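Side-chain contacts in glucose-resistance amylase regulator (Weissella paramesenteroides ATCC 33313, PDB 4RK6), which binds glucose in its periplasmic-binding-protein-like core and probably represses or otherwise regulates transcription through DNA binding: residues G68-L73 against D83-E88; G14-L19 against Q60-R65; S91-T96 against M252-D257. All coordinates share one frame; numbering follows the deposited sequence. Where two conformers were deposited one is given.

How the contacts relate
From the N terminus, strand 12-18 comes first; the chain then runs through strand 42-48 into helix 52-64, which lies back on that first strand and closes contact 2 over a loop of 40 residues. Strand 69-72 follows at once and pairs with 12-18; helix 79-87 then folds onto it, closing contact 1 with a short loop before strand 91-95 joins the sheet. Contact 3 spans by far the longest stretch: after 155 intervening residues, helix 244-257 covers strand 91-95 from the opposite face of the sheet. All three contacts stand in series; none nests or crosses. Together the three contacts sandwich neighbouring parallel strands between helices in one lobe.

Contact 1. Residues G68-L73 against D83-E88; sequences GAVFML and DKLLEE
Val70 and Met72 meet Leu85 inside a right-handed beta-alpha-beta crossover, in which strand 69-72 leads through helix 79-87 to the parallel strand 91-95. The helix lies over one face of the sheet, and of residues 83-88, Leu85 is the one that reaches the strand. Val70 and Met72 are two apart along the strand, so both look out on the same face and can share this one partner. The backbones stay well separated, with Val70 CA and Leu85 CA 8.2 Å apart, and the side chains bridge the gap.

Leu85 CD1 makes the closest approach to both residues. Val70 CG2 lies 4.1 Å from Leu85 CD1 and 4.2 Å from Leu85 CD2, the two side chains crossing at about a right angle. With CG1 opposite the backbone N (chi1 174°), both valine methyls face the leucine, CG2 slightly nearer. Met72, built as selenomethionine, approaches differently. Its chain bends at chi2 (-75°) and reaches out from the strand toward the helix, leaning back over Val70, which brings CE and Leu85 CD1 together tip to tip. The spacing of 3.4 Å between Met72 CE and Leu85 CD1 is tighter than normal for two methyl groups, but Met72 was modelled in two conformers, so the closeness is doubtful.

No hydrogen bond crosses between the segments; the join is purely apolar and fully buried. Ile90 touches both Val70 and Leu85, Phe59 of helix 52-64 packs on Leu85 as well, and Val92 of the next strand also touches the leucine. A helix leucine set over alternate aliphatic residues of a parallel strand is the usual packing of a beta-alpha-beta unit, here in a lobe of the periplasmic-binding-protein-like fold that LacI-family regulators share.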
ATOM      1  N   GLY A  68       7.995 -13.754 -22.097  1.00 27.75           N
ATOM      2  CA  GLY A  68       9.290 -13.468 -22.704  1.00 29.81           C
ATOM      3  C   GLY A  68      10.349 -13.106 -21.674  1.00 26.75           C
ATOM      4  O   GLY A  68      11.549 -13.223 -21.933  1.00 25.35           O
ATOM      5  N   ALA A  69       9.896 -12.630 -20.518  1.00 25.54           N
ATOM      6  CA  ALA A  69      10.776 -12.113 -19.480  1.00 20.67           C
ATOM      7  C   ALA A  69      10.076 -12.206 -18.168  1.00 26.44           C
ATOM      8  O   ALA A  69       8.852 -12.152 -18.117  1.00 24.61           O
ATOM      9  CB  ALA A  69      11.164 -10.670 -19.752  1.00 26.16           C
ATOM     10  N   VAL A  70      10.864 -12.314 -17.101  1.00 20.64           N
ATOM     11  CA  VAL A  70      10.341 -12.345 -15.747  1.00 23.17           C
ATOM     12  C   VAL A  70      11.155 -11.370 -14.960  1.00 24.85           C
ATOM     13  O   VAL A  70      12.371 -11.448 -14.947  1.00 25.35           O
ATOM     14  CB  VAL A  70      10.453 -13.743 -15.111  1.00 21.24           C
ATOM     15  CG1 VAL A  70      10.031 -13.698 -13.644  1.00 25.60           C
ATOM     16  CG2 VAL A  70       9.616 -14.737 -15.896  1.00 23.31           C
ATOM     17  N   PHE A  71      10.469 -10.444 -14.308  1.00 19.56           N
ATOM     18  CA  PHE A  71      11.076  -9.458 -13.478  1.00 21.04           C
ATOM     19  C   PHE A  71      10.930  -9.881 -12.037  1.00 25.98           C
ATOM     20  O   PHE A  71       9.824 -10.144 -11.588  1.00 26.47           O
ATOM     21  CB  PHE A  71      10.432  -8.103 -13.732  1.00 25.65           C
ATOM     22  CG  PHE A  71      10.666  -7.627 -15.135  1.00 22.26           C
ATOM     23  CD1 PHE A  71      11.926  -7.176 -15.508  1.00 26.51           C
ATOM     24  CD2 PHE A  71       9.695  -7.753 -16.103  1.00 26.70           C
ATOM     25  CE1 PHE A  71      12.184  -6.791 -16.812  1.00 26.02           C
ATOM     26  CE2 PHE A  71       9.944  -7.363 -17.405  1.00 26.46           C
ATOM     27  CZ  PHE A  71      11.192  -6.886 -17.760  1.00 26.37           C
HETATM   28  N   MSE A  72      12.053  -9.942 -11.328  1.00 23.66           N
HETATM   29  CA  MSE A  72      12.082 -10.373  -9.927  0.50 19.61           C
HETATM   30  C   MSE A  72      12.288  -9.194  -9.012  1.00 26.23           C
HETATM   31  O   MSE A  72      13.244  -8.454  -9.176  1.00 26.97           O
HETATM   32  CB  MSE A  72      13.260 -11.330  -9.747  0.50 23.54           C
HETATM   33  CG  MSE A  72      13.216 -12.435 -10.785  0.50 24.11           C
HETATM   34 SE   MSE A  72      11.814 -13.734 -10.298  0.50 22.48          SE
HETATM   35  CE  MSE A  72      12.298 -15.125 -11.598  0.50 26.06           C
ATOM     36  N   LEU A  73      11.409  -9.018  -8.020  1.00 29.04           N
ATOM     37  CA  LEU A  73      11.538  -7.911  -7.057  1.00 33.10           C
ATOM     38  C   LEU A  73      12.110  -8.359  -5.709  1.00 56.60           C
ATOM     39  O   LEU A  73      12.697  -7.552  -4.999  1.00 57.12           O
ATOM     40  CB  LEU A  73      10.186  -7.263  -6.798  1.00 35.41           C
ATOM     41  CG  LEU A  73       9.287  -6.871  -7.963  1.00 50.68           C
ATOM     42  CD1 LEU A  73       8.360  -5.748  -7.522  1.00 45.81           C
ATOM     43  CD2 LEU A  73      10.067  -6.452  -9.194  1.00 40.40           C
ATOM     44  N   ASP A  83      17.493 -20.386 -12.807  1.00 24.25           N
ATOM     45  CA  ASP A  83      18.041 -21.347 -13.760  1.00 24.29           C
ATOM     46  C   ASP A  83      16.999 -21.948 -14.704  1.00 22.62           C
ATOM     47  O   ASP A  83      17.212 -21.952 -15.900  1.00 24.03           O
ATOM     48  CB  ASP A  83      18.805 -22.479 -13.059  1.00 22.88           C
ATOM     49  CG  ASP A  83      20.156 -22.034 -12.532  1.00 29.41           C
ATOM     50  OD1 ASP A  83      20.972 -21.511 -13.336  1.00 30.92           O
ATOM     51  OD2 ASP A  83      20.404 -22.220 -11.309  1.00 29.67           O
ATOM     52  N   LYS A  84      15.882 -22.453 -14.179  1.00 24.14           N
ATOM     53  CA  LYS A  84      14.873 -23.061 -15.049  1.00 24.56           C
ATOM     54  C   LYS A  84      14.311 -22.059 -16.073  1.00 22.21           C
ATOM     55  O   LYS A  84      14.093 -22.404 -17.240  1.00 26.78           O
ATOM     56  CB  LYS A  84      13.748 -23.710 -14.223  1.00 26.67           C
ATOM     57  CG  LYS A  84      14.151 -25.065 -13.623  1.00 30.70           C
ATOM     58  CD  LYS A  84      12.980 -25.685 -12.870  1.00 45.41           C
ATOM     59  CE  LYS A  84      13.039 -27.203 -12.811  1.00 87.37           C
ATOM     60  NZ  LYS A  84      12.999 -27.821 -14.162  1.00 61.14           N
ATOM     61  N   LEU A  85      14.132 -20.817 -15.665  1.00 23.44           N
ATOM     62  CA  LEU A  85      13.613 -19.803 -16.604  1.00 22.97           C
ATOM     63  C   LEU A  85      14.638 -19.489 -17.673  1.00 19.88           C
ATOM     64  O   LEU A  85      14.336 -19.525 -18.862  1.00 23.92           O
ATOM     65  CB  LEU A  85      13.179 -18.526 -15.872  1.00 23.83           C
ATOM     66  CG  LEU A  85      11.953 -18.710 -14.977  1.00 26.44           C
ATOM     67  CD1 LEU A  85      11.876 -17.556 -14.007  1.00 26.01           C
ATOM     68  CD2 LEU A  85      10.667 -18.819 -15.782  1.00 27.58           C
ATOM     69  N   LEU A  86      15.883 -19.250 -17.270  1.00 24.61           N
ATOM     70  CA  LEU A  86      16.930 -18.986 -18.252  1.00 25.28           C
ATOM     71  C   LEU A  86      17.074 -20.142 -19.234  1.00 23.72           C
ATOM     72  O   LEU A  86      17.299 -19.931 -20.417  1.00 23.64           O
ATOM     73  CB  LEU A  86      18.264 -18.728 -17.562  1.00 23.33           C
ATOM     74  CG  LEU A  86      18.416 -17.465 -16.713  1.00 25.54           C
ATOM     75  CD1 LEU A  86      19.724 -17.524 -15.933  1.00 22.72           C
ATOM     76  CD2 LEU A  86      18.385 -16.205 -17.570  1.00 26.25           C
ATOM     77  N   GLU A  87      16.924 -21.363 -18.726  1.00 22.07           N
ATOM     78  CA  GLU A  87      17.070 -22.565 -19.540  1.00 22.95           C
ATOM     79  C   GLU A  87      15.897 -22.759 -20.503  1.00 27.75           C
ATOM     80  O   GLU A  87      16.015 -23.525 -21.452  1.00 29.72           O
ATOM     81  CB  GLU A  87      17.283 -23.782 -18.640  1.00 26.77           C
ATOM     82  CG  GLU A  87      18.602 -23.704 -17.872  1.00 26.12           C
ATOM     83  CD  GLU A  87      18.742 -24.729 -16.769  1.00 23.72           C
ATOM     84  OE1 GLU A  87      17.932 -25.686 -16.734  1.00 28.60           O
ATOM     85  OE2 GLU A  87      19.659 -24.570 -15.939  1.00 26.93           O
ATOM     86  N   GLU A  88      14.794 -22.040 -20.279  1.00 28.39           N
ATOM     87  CA  GLU A  88      13.667 -22.002 -21.237  1.00 32.19           C
ATOM     88  C   GLU A  88      13.774 -20.811 -22.196  1.00 31.33           C
ATOM     89  O   GLU A  88      12.829 -20.511 -22.923  1.00 30.54           O
ATOM     90  CB  GLU A  88      12.314 -21.935 -20.502  1.00 31.17           C
ATOM     91  CG  GLU A  88      12.008 -23.106 -19.587  1.00 43.81           C
ATOM     92  CD  GLU A  88      11.648 -24.388 -20.317  1.00 82.82           C
ATOM     93  OE1 GLU A  88      11.698 -25.456 -19.672  1.00 69.59           O
ATOM     94  OE2 GLU A  88      11.312 -24.343 -21.520  1.00 55.45           O
TER

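Contact 2. Residues G14-L19 against Q60-R65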
ATOM      1  N   GLY A  14       6.277 -11.314 -17.138  1.00 24.87           N
ATOM      2  CA  GLY A  14       5.794 -11.617 -15.796  1.00 27.20           C
ATOM      3  C   GLY A  14       6.563 -10.853 -14.757  1.00 23.76           C
ATOM      4  O   GLY A  14       7.723 -10.490 -14.963  1.00 24.71           O
ATOM      5  N   VAL A  15       5.927 -10.586 -13.628  1.00 23.03           N
ATOM      6  CA  VAL A  15       6.601  -9.940 -12.504  1.00 24.03           C
ATOM      7  C   VAL A  15       6.279 -10.768 -11.285  1.00 27.76           C
ATOM      8  O   VAL A  15       5.129 -11.126 -11.089  1.00 28.45           O
ATOM      9  CB  VAL A  15       6.117  -8.500 -12.267  1.00 32.29           C
ATOM     10  CG1 VAL A  15       6.957  -7.809 -11.200  1.00 29.54           C
ATOM     11  CG2 VAL A  15       6.154  -7.713 -13.553  1.00 57.83           C
ATOM     12  N   VAL A  16       7.303 -11.094 -10.512  1.00 24.44           N
ATOM     13  CA  VAL A  16       7.147 -11.929  -9.322  1.00 27.71           C
ATOM     14  C   VAL A  16       7.342 -11.002  -8.135  1.00 23.48           C
ATOM     15  O   VAL A  16       8.395 -10.398  -7.953  1.00 28.48           O
ATOM     16  CB  VAL A  16       8.144 -13.113  -9.292  1.00 29.84           C
ATOM     17  CG1 VAL A  16       7.978 -13.940  -8.016  1.00 29.75           C
ATOM     18  CG2 VAL A  16       7.943 -14.020 -10.488  1.00 27.68           C
ATOM     19  N   VAL A  17       6.284 -10.890  -7.334  1.00 29.05           N
ATOM     20  CA  VAL A  17       6.232 -10.007  -6.169  1.00 25.63           C
ATOM     21  C   VAL A  17       6.133 -10.866  -4.896  1.00 28.11           C
ATOM     22  O   VAL A  17       5.373 -11.829  -4.860  1.00 32.26           O
ATOM     23  CB  VAL A  17       4.991  -9.099  -6.242  1.00 30.94           C
ATOM     24  CG1 VAL A  17       4.961  -8.090  -5.100  1.00 48.04           C
ATOM     25  CG2 VAL A  17       4.941  -8.386  -7.593  1.00 36.82           C
ATOM     26  N   PRO A  18       6.917 -10.537  -3.872  1.00 30.53           N
ATOM     27  CA  PRO A  18       6.757 -11.280  -2.609  1.00 46.44           C
ATOM     28  C   PRO A  18       5.402 -11.013  -1.949  1.00 48.86           C
ATOM     29  O   PRO A  18       4.857  -9.909  -2.065  1.00 40.60           O
ATOM     30  CB  PRO A  18       7.898 -10.756  -1.729  1.00 45.63           C
ATOM     31  CG  PRO A  18       8.319  -9.461  -2.323  1.00 55.40           C
ATOM     32  CD  PRO A  18       7.882  -9.427  -3.761  1.00 33.17           C
ATOM     33  N   LEU A  19       4.843 -12.018  -1.281  1.00 48.56           N
ATOM     34  CA  LEU A  19       3.588 -11.815  -0.547  1.00 53.45           C
ATOM     35  C   LEU A  19       3.723 -10.686   0.481  1.00 56.79           C
ATOM     36  O   LEU A  19       2.814  -9.869   0.641  1.00 50.64           O
ATOM     37  CB  LEU A  19       3.124 -13.098   0.150  1.00 54.96           C
ATOM     38  CG  LEU A  19       1.995 -13.902  -0.510  1.00 58.24           C
ATOM     39  CD1 LEU A  19       1.512 -14.943   0.487  1.00105.51           C
ATOM     40  CD2 LEU A  19       0.830 -13.032  -0.977  1.00 56.37           C
ATOM     41  N   GLN A  60       5.491 -22.934 -13.015  1.00 33.06           N
ATOM     42  CA  GLN A  60       4.703 -23.580 -14.075  1.00 55.03           C
ATOM     43  C   GLN A  60       3.737 -22.600 -14.780  1.00 39.20           C
ATOM     44  O   GLN A  60       3.531 -22.713 -15.985  1.00 51.71           O
ATOM     45  CB  GLN A  60       3.959 -24.793 -13.531  1.00 60.66           C
ATOM     46  CG  GLN A  60       4.892 -25.956 -13.236  1.00 45.64           C
ATOM     47  CD  GLN A  60       4.181 -27.143 -12.606  1.00133.43           C
ATOM     48  OE1 GLN A  60       4.321 -28.278 -13.061  1.00 66.11           O
ATOM     49  NE2 GLN A  60       3.419 -26.888 -11.549  1.00 73.87           N
ATOM     50  N   THR A  61       3.185 -21.652 -14.015  1.00 53.40           N
ATOM     51  CA  THR A  61       2.305 -20.575 -14.516  1.00 38.06           C
ATOM     52  C   THR A  61       3.074 -19.588 -15.416  1.00 51.43           C
ATOM     53  O   THR A  61       2.550 -19.084 -16.402  1.00 50.21           O
ATOM     54  CB  THR A  61       1.679 -19.804 -13.325  1.00 56.24           C
ATOM     55  OG1 THR A  61       0.777 -20.668 -12.624  1.00 51.05           O
ATOM     56  CG2 THR A  61       0.929 -18.547 -13.771  1.00 51.12           C
ATOM     57  N   LEU A  62       4.327 -19.328 -15.076  1.00 34.17           N
ATOM     58  CA  LEU A  62       5.179 -18.464 -15.905  1.00 34.31           C
ATOM     59  C   LEU A  62       5.533 -19.060 -17.268  1.00 41.68           C
ATOM     60  O   LEU A  62       5.275 -18.408 -18.278  1.00 47.22           O
ATOM     61  CB  LEU A  62       6.408 -17.994 -15.120  1.00 36.71           C
ATOM     62  CG  LEU A  62       6.052 -17.055 -13.950  1.00 34.31           C
ATOM     63  CD1 LEU A  62       7.194 -16.881 -12.946  1.00 36.74           C
ATOM     64  CD2 LEU A  62       5.574 -15.693 -14.422  1.00 34.77           C
ATOM     65  N   LEU A  63       6.069 -20.280 -17.345  1.00 38.96           N
ATOM     66  CA  LEU A  63       6.375 -20.834 -18.684  1.00 49.58           C
ATOM     67  C   LEU A  63       5.141 -21.266 -19.489  1.00 43.41           C
ATOM     68  O   LEU A  63       5.171 -21.201 -20.728  1.00 62.80           O
ATOM     69  CB  LEU A  63       7.452 -21.926 -18.668  1.00 59.34           C
ATOM     70  CG  LEU A  63       7.155 -23.339 -18.195  1.00 58.95           C
ATOM     71  CD1 LEU A  63       8.234 -24.300 -18.672  1.00 43.05           C
ATOM     72  CD2 LEU A  63       7.045 -23.381 -16.689  1.00 66.05           C
ATOM     73  N   SER A  64       4.056 -21.656 -18.814  1.00 50.85           N
ATOM     74  CA  SER A  64       2.811 -22.027 -19.517  1.00 59.28           C
ATOM     75  C   SER A  64       2.099 -20.816 -20.139  1.00 52.44           C
ATOM     76  O   SER A  64       1.358 -20.960 -21.114  1.00 66.69           O
ATOM     77  CB  SER A  64       1.851 -22.802 -18.602  1.00 66.96           C
ATOM     78  OG  SER A  64       1.393 -22.005 -17.525  1.00 83.18           O
ATOM     79  N   ARG A  65       2.341 -19.627 -19.585  1.00 63.62           N
ATOM     80  CA  ARG A  65       1.837 -18.374 -20.160  1.00 56.60           C
ATOM     81  C   ARG A  65       2.847 -17.780 -21.154  1.00 85.45           C
ATOM     82  O   ARG A  65       2.637 -16.682 -21.678  1.00 54.35           O
ATOM     83  CB  ARG A  65       1.474 -17.372 -19.047  1.00 56.19           C
ATOM     84  CG  ARG A  65       0.088 -17.586 -18.437  1.00 54.40           C
ATOM     85  CD  ARG A  65      -0.132 -18.939 -17.767  1.00110.69           C
ATOM     86  NE  ARG A  65      -1.505 -19.423 -17.943  1.00 73.44           N
ATOM     87  CZ  ARG A  65      -1.967 -20.583 -17.477  1.00 99.22           C
ATOM     88  NH1 ARG A  65      -1.180 -21.416 -16.802  1.00117.29           N
ATOM     89  NH2 ARG A  65      -3.234 -20.917 -17.696  1.00 73.33           N
TER
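The backbones of strand 12-18 and helix 52-64 come close near Gly14 and Leu62, whose CA atoms lie 6.9 Å apart, without any hydrogen bond between the two segments. Leu62 points at the strand and uses both of its methyl branches. One of them, CD2, rests over the bare backbone of the glycine, with Gly14 CA and Leu62 CD2 at 4.3 Å. The other branch goes to the valine two residues on: Val16 CG2 and Leu62 CD1 are 3.8 Å apart, the two side chains meeting at a slant. Leu62 has its CG opposite the carbonyl carbon (chi1 -67°), a torsion that carries the fork down from the helix so that its two methyls spread along one face of the strand, from Gly14 to Val16. Val70 and Met72 lie beside Val16 on the neighbouring strand and continue the apolar floor; Thr46 of strand 42-48 touches Val16 too.

The last turn of the helix is tied up by its own polar atoms. Gln60 O takes two bonds, one from Ser64 N and a shorter one from the hydroxyl, with Ser64 OG 2.7 Å from Gln60 O. Arg65 NH1 reaches back to Ser64 OG in a weak, strongly bent bond, while its NH2 donates to Arg65 O of the second subunit, so the helix end lies at the dimer interface. Seen as a whole, helix 52-64 carries the chain from strand 42-48 over strand 12-18 to strand 69-72, a right-handed beta-alpha-beta crossover that skips one strand, giving the 2-1-3 strand order of a Rossmann-like sheet.

Contact 3. Residues S91-T96 against M252-D257. With GLC (alpha-D-glucopyranose), chain C.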
ATOM      1  N   SER A  91      14.075 -14.317 -20.471  1.00 26.15           N
ATOM      2  CA  SER A  91      14.925 -13.339 -19.835  1.00 22.67           C
ATOM      3  C   SER A  91      14.530 -13.152 -18.393  1.00 25.32           C
ATOM      4  O   SER A  91      13.347 -13.125 -18.062  1.00 27.76           O
ATOM      5  CB  SER A  91      14.830 -11.987 -20.547  1.00 27.54           C
ATOM      6  OG  SER A  91      15.461 -12.068 -21.805  1.00 31.06           O
ATOM      7  N   VAL A  92      15.524 -13.025 -17.537  1.00 20.38           N
ATOM      8  CA  VAL A  92      15.273 -12.813 -16.121  1.00 20.42           C
ATOM      9  C   VAL A  92      16.072 -11.604 -15.727  1.00 25.78           C
ATOM     10  O   VAL A  92      17.264 -11.543 -16.002  1.00 26.23           O
ATOM     11  CB  VAL A  92      15.679 -14.031 -15.262  1.00 24.85           C
ATOM     12  CG1 VAL A  92      15.380 -13.777 -13.807  1.00 25.17           C
ATOM     13  CG2 VAL A  92      14.969 -15.290 -15.733  1.00 27.76           C
ATOM     14  N   ILE A  93      15.406 -10.632 -15.108  1.00 20.67           N
ATOM     15  CA  ILE A  93      16.030  -9.411 -14.678  1.00 17.69           C
ATOM     16  C   ILE A  93      15.563  -9.127 -13.257  1.00 22.71           C
ATOM     17  O   ILE A  93      14.391  -9.273 -12.973  1.00 24.10           O
ATOM     18  CB  ILE A  93      15.667  -8.249 -15.618  1.00 21.15           C
ATOM     19  CG1 ILE A  93      16.273  -8.497 -17.001  1.00 26.36           C
ATOM     20  CG2 ILE A  93      16.147  -6.925 -15.046  1.00 23.14           C
ATOM     21  CD1 ILE A  93      15.711  -7.616 -18.086  1.00 30.53           C
ATOM     22  N   SER A  94      16.482  -8.758 -12.376  1.00 22.07           N
ATOM     23  CA  SER A  94      16.107  -8.440 -10.989  1.00 21.89           C
ATOM     24  C   SER A  94      16.092  -6.934 -10.730  1.00 23.33           C
ATOM     25  O   SER A  94      16.848  -6.166 -11.331  1.00 23.58           O
ATOM     26  CB  SER A  94      16.977  -9.192  -9.976  1.00 30.05           C
ATOM     27  OG  SER A  94      18.327  -8.809 -10.041  1.00 25.73           O
ATOM     28  N   LEU A  95      15.186  -6.528  -9.843  1.00 25.23           N
ATOM     29  CA  LEU A  95      14.896  -5.130  -9.574  1.00 22.46           C
ATOM     30  C   LEU A  95      15.056  -4.821  -8.090  1.00 22.74           C
ATOM     31  O   LEU A  95      14.491  -5.506  -7.249  1.00 23.44           O
ATOM     32  CB  LEU A  95      13.480  -4.795 -10.036  1.00 26.33           C
ATOM     33  CG  LEU A  95      13.271  -4.595 -11.552  1.00 27.50           C
ATOM     34  CD1 LEU A  95      13.597  -5.795 -12.392  1.00 35.62           C
ATOM     35  CD2 LEU A  95      11.819  -4.207 -11.784  1.00 41.19           C
ATOM     36  N   THR A  96      15.871  -3.814  -7.799  1.00 22.68           N
ATOM     37  CA  THR A  96      16.195  -3.338  -6.441  1.00 19.45           C
ATOM     38  C   THR A  96      17.142  -4.279  -5.702  1.00 21.22           C
ATOM     39  O   THR A  96      17.475  -4.059  -4.549  1.00 26.12           O
ATOM     40  CB  THR A  96      14.943  -3.023  -5.575  1.00 23.18           C
ATOM     41  OG1 THR A  96      14.403  -4.228  -5.016  1.00 26.25           O
ATOM     42  CG2 THR A  96      13.894  -2.284  -6.374  1.00 29.39           C
HETATM   43  N   MSE A 252      12.402  -2.893 -18.023  1.00 22.65           N
HETATM   44  CA  MSE A 252      11.670  -3.302 -19.213  1.00 21.08           C
HETATM   45  C   MSE A 252      12.440  -2.875 -20.444  1.00 20.48           C
HETATM   46  O   MSE A 252      12.546  -3.637 -21.419  1.00 22.36           O
HETATM   47  CB  MSE A 252      10.242  -2.748 -19.186  1.00 26.10           C
HETATM   48  CG  MSE A 252       9.391  -3.249 -20.346  1.00 28.69           C
HETATM   49 SE   MSE A 252       9.202  -5.188 -20.460  1.00 30.03          SE
HETATM   50  CE  MSE A 252       8.426  -5.324 -22.272  1.00 35.18           C
ATOM     51  N   GLN A 253      13.022  -1.688 -20.412  1.00 21.52           N
ATOM     52  CA  GLN A 253      13.801  -1.218 -21.576  1.00 24.18           C
ATOM     53  C   GLN A 253      15.025  -2.088 -21.851  1.00 23.37           C
ATOM     54  O   GLN A 253      15.398  -2.323 -23.003  1.00 23.50           O
ATOM     55  CB  GLN A 253      14.252   0.232 -21.406  1.00 27.35           C
ATOM     56  CG  GLN A 253      14.605   0.873 -22.736  1.00 27.35           C
ATOM     57  CD  GLN A 253      13.407   0.930 -23.651  1.00 30.05           C
ATOM     58  OE1 GLN A 253      12.304   1.323 -23.233  1.00 32.44           O
ATOM     59  NE2 GLN A 253      13.596   0.534 -24.904  1.00 28.25           N
ATOM     60  N   LEU A 254      15.678  -2.531 -20.786  1.00 26.29           N
ATOM     61  CA  LEU A 254      16.792  -3.449 -20.908  1.00 23.65           C
ATOM     62  C   LEU A 254      16.365  -4.709 -21.658  1.00 24.73           C
ATOM     63  O   LEU A 254      17.060  -5.160 -22.585  1.00 22.20           O
ATOM     64  CB  LEU A 254      17.347  -3.782 -19.525  1.00 23.41           C
ATOM     65  CG  LEU A 254      18.666  -4.534 -19.441  1.00 38.64           C
ATOM     66  CD1 LEU A 254      19.769  -3.688 -20.051  1.00 35.72           C
ATOM     67  CD2 LEU A 254      18.970  -4.839 -17.981  1.00 43.58           C
ATOM     68  N   PHE A 255      15.200  -5.247 -21.308  1.00 21.13           N
ATOM     69  CA  PHE A 255      14.692  -6.437 -21.982  1.00 20.98           C
ATOM     70  C   PHE A 255      14.392  -6.136 -23.443  1.00 23.63           C
ATOM     71  O   PHE A 255      14.789  -6.903 -24.354  1.00 24.61           O
ATOM     72  CB  PHE A 255      13.447  -6.993 -21.269  1.00 22.19           C
ATOM     73  CG  PHE A 255      12.698  -8.020 -22.075  1.00 21.76           C
ATOM     74  CD1 PHE A 255      13.276  -9.246 -22.368  1.00 25.10           C
ATOM     75  CD2 PHE A 255      11.428  -7.760 -22.555  1.00 22.74           C
ATOM     76  CE1 PHE A 255      12.614 -10.192 -23.133  1.00 26.45           C
ATOM     77  CE2 PHE A 255      10.745  -8.707 -23.306  1.00 32.21           C
ATOM     78  CZ  PHE A 255      11.331  -9.924 -23.599  1.00 28.00           C
ATOM     79  N   LEU A 256      13.692  -5.034 -23.682  1.00 22.62           N
ATOM     80  CA  LEU A 256      13.333  -4.657 -25.055  1.00 22.65           C
ATOM     81  C   LEU A 256      14.573  -4.426 -25.940  1.00 26.14           C
ATOM     82  O   LEU A 256      14.553  -4.737 -27.127  1.00 25.37           O
ATOM     83  CB  LEU A 256      12.444  -3.422 -25.073  1.00 25.52           C
ATOM     84  CG  LEU A 256      11.044  -3.629 -24.485  1.00 24.23           C
ATOM     85  CD1 LEU A 256      10.358  -2.291 -24.282  1.00 29.86           C
ATOM     86  CD2 LEU A 256      10.223  -4.570 -25.351  1.00 29.04           C
ATOM     87  N   ASP A 257      15.635  -3.891 -25.349  1.00 23.09           N
ATOM     88  CA  ASP A 257      16.833  -3.500 -26.097  1.00 27.06           C
ATOM     89  C   ASP A 257      17.811  -4.650 -26.308  1.00 35.18           C
ATOM     90  O   ASP A 257      18.732  -4.516 -27.107  1.00 32.30           O
ATOM     91  CB  ASP A 257      17.557  -2.373 -25.377  1.00 23.14           C
ATOM     92  CG  ASP A 257      16.826  -1.050 -25.459  1.00 23.63           C
ATOM     93  OD1 ASP A 257      15.849  -0.926 -26.208  1.00 25.61           O
ATOM     94  OD2 ASP A 257      17.271  -0.110 -24.761  1.00 25.28           O
TER
HETATM   95  C1  GLC C 401      13.146  -3.988  -0.565  1.00 48.41           C
HETATM   96  C2  GLC C 401      13.904  -3.197  -1.630  1.00 29.09           C
HETATM   97  C3  GLC C 401      14.594  -1.965  -1.081  1.00 25.54           C
HETATM   98  C4  GLC C 401      13.624  -1.188  -0.186  1.00 19.81           C
HETATM   99  C5  GLC C 401      13.205  -2.109   0.962  1.00 28.21           C
HETATM  100  C6  GLC C 401      12.214  -1.428   1.902  1.00 23.10           C
HETATM  101  O1  GLC C 401      14.070  -4.779   0.076  1.00 33.22           O
HETATM  102  O2  GLC C 401      14.906  -4.007  -2.242  1.00 30.58           O
HETATM  103  O3  GLC C 401      14.964  -1.193  -2.218  1.00 25.92           O
HETATM  104  O4  GLC C 401      14.227  -0.012   0.262  1.00 22.26           O
HETATM  105  O5  GLC C 401      12.531  -3.235   0.465  1.00 30.84           O
HETATM  106  O6  GLC C 401      11.043  -1.077   1.234  1.00 26.12           O
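Thr96 OG1 is held from two sides: it donates to Leu95 O at 2.6 Å and accepts from glucose O2, with Thr96 OG1 and O2 of the sugar 2.8 Å apart. The first bond is sharply bent at the acceptor (C=O...OG1 angle 110°) and probably fixes the hydroxyl's rotation, with the sugar O2 donating from the far side. This is the end of strand 91-95 in a periplasmic-binding-protein-like fold, where the loops after the parallel strands line the sugar pocket; Asp225, Arg145, Thr22 and Gln242 bind the same glucose.

Farther back, the helical segment 252-257 runs nearly antiparallel to strand 91-95 (157°), their axes 9.6 Å apart at closest. Ile93 carries the packing through its CD1 tip, which sits 4.0 Å from Phe255 CB, its side chain crossing the phenylalanine at about a right angle. The same CD1 lies 4.3 Å from Leu254 CD2, so the tip fits between successive helix residues. Phe255 swings its ring toward the strand's start because CG stands opposite the backbone N (chi1 167°). There Ser91 OG approaches the ring edge, near its plane, 3.6 Å from Phe255 CD1.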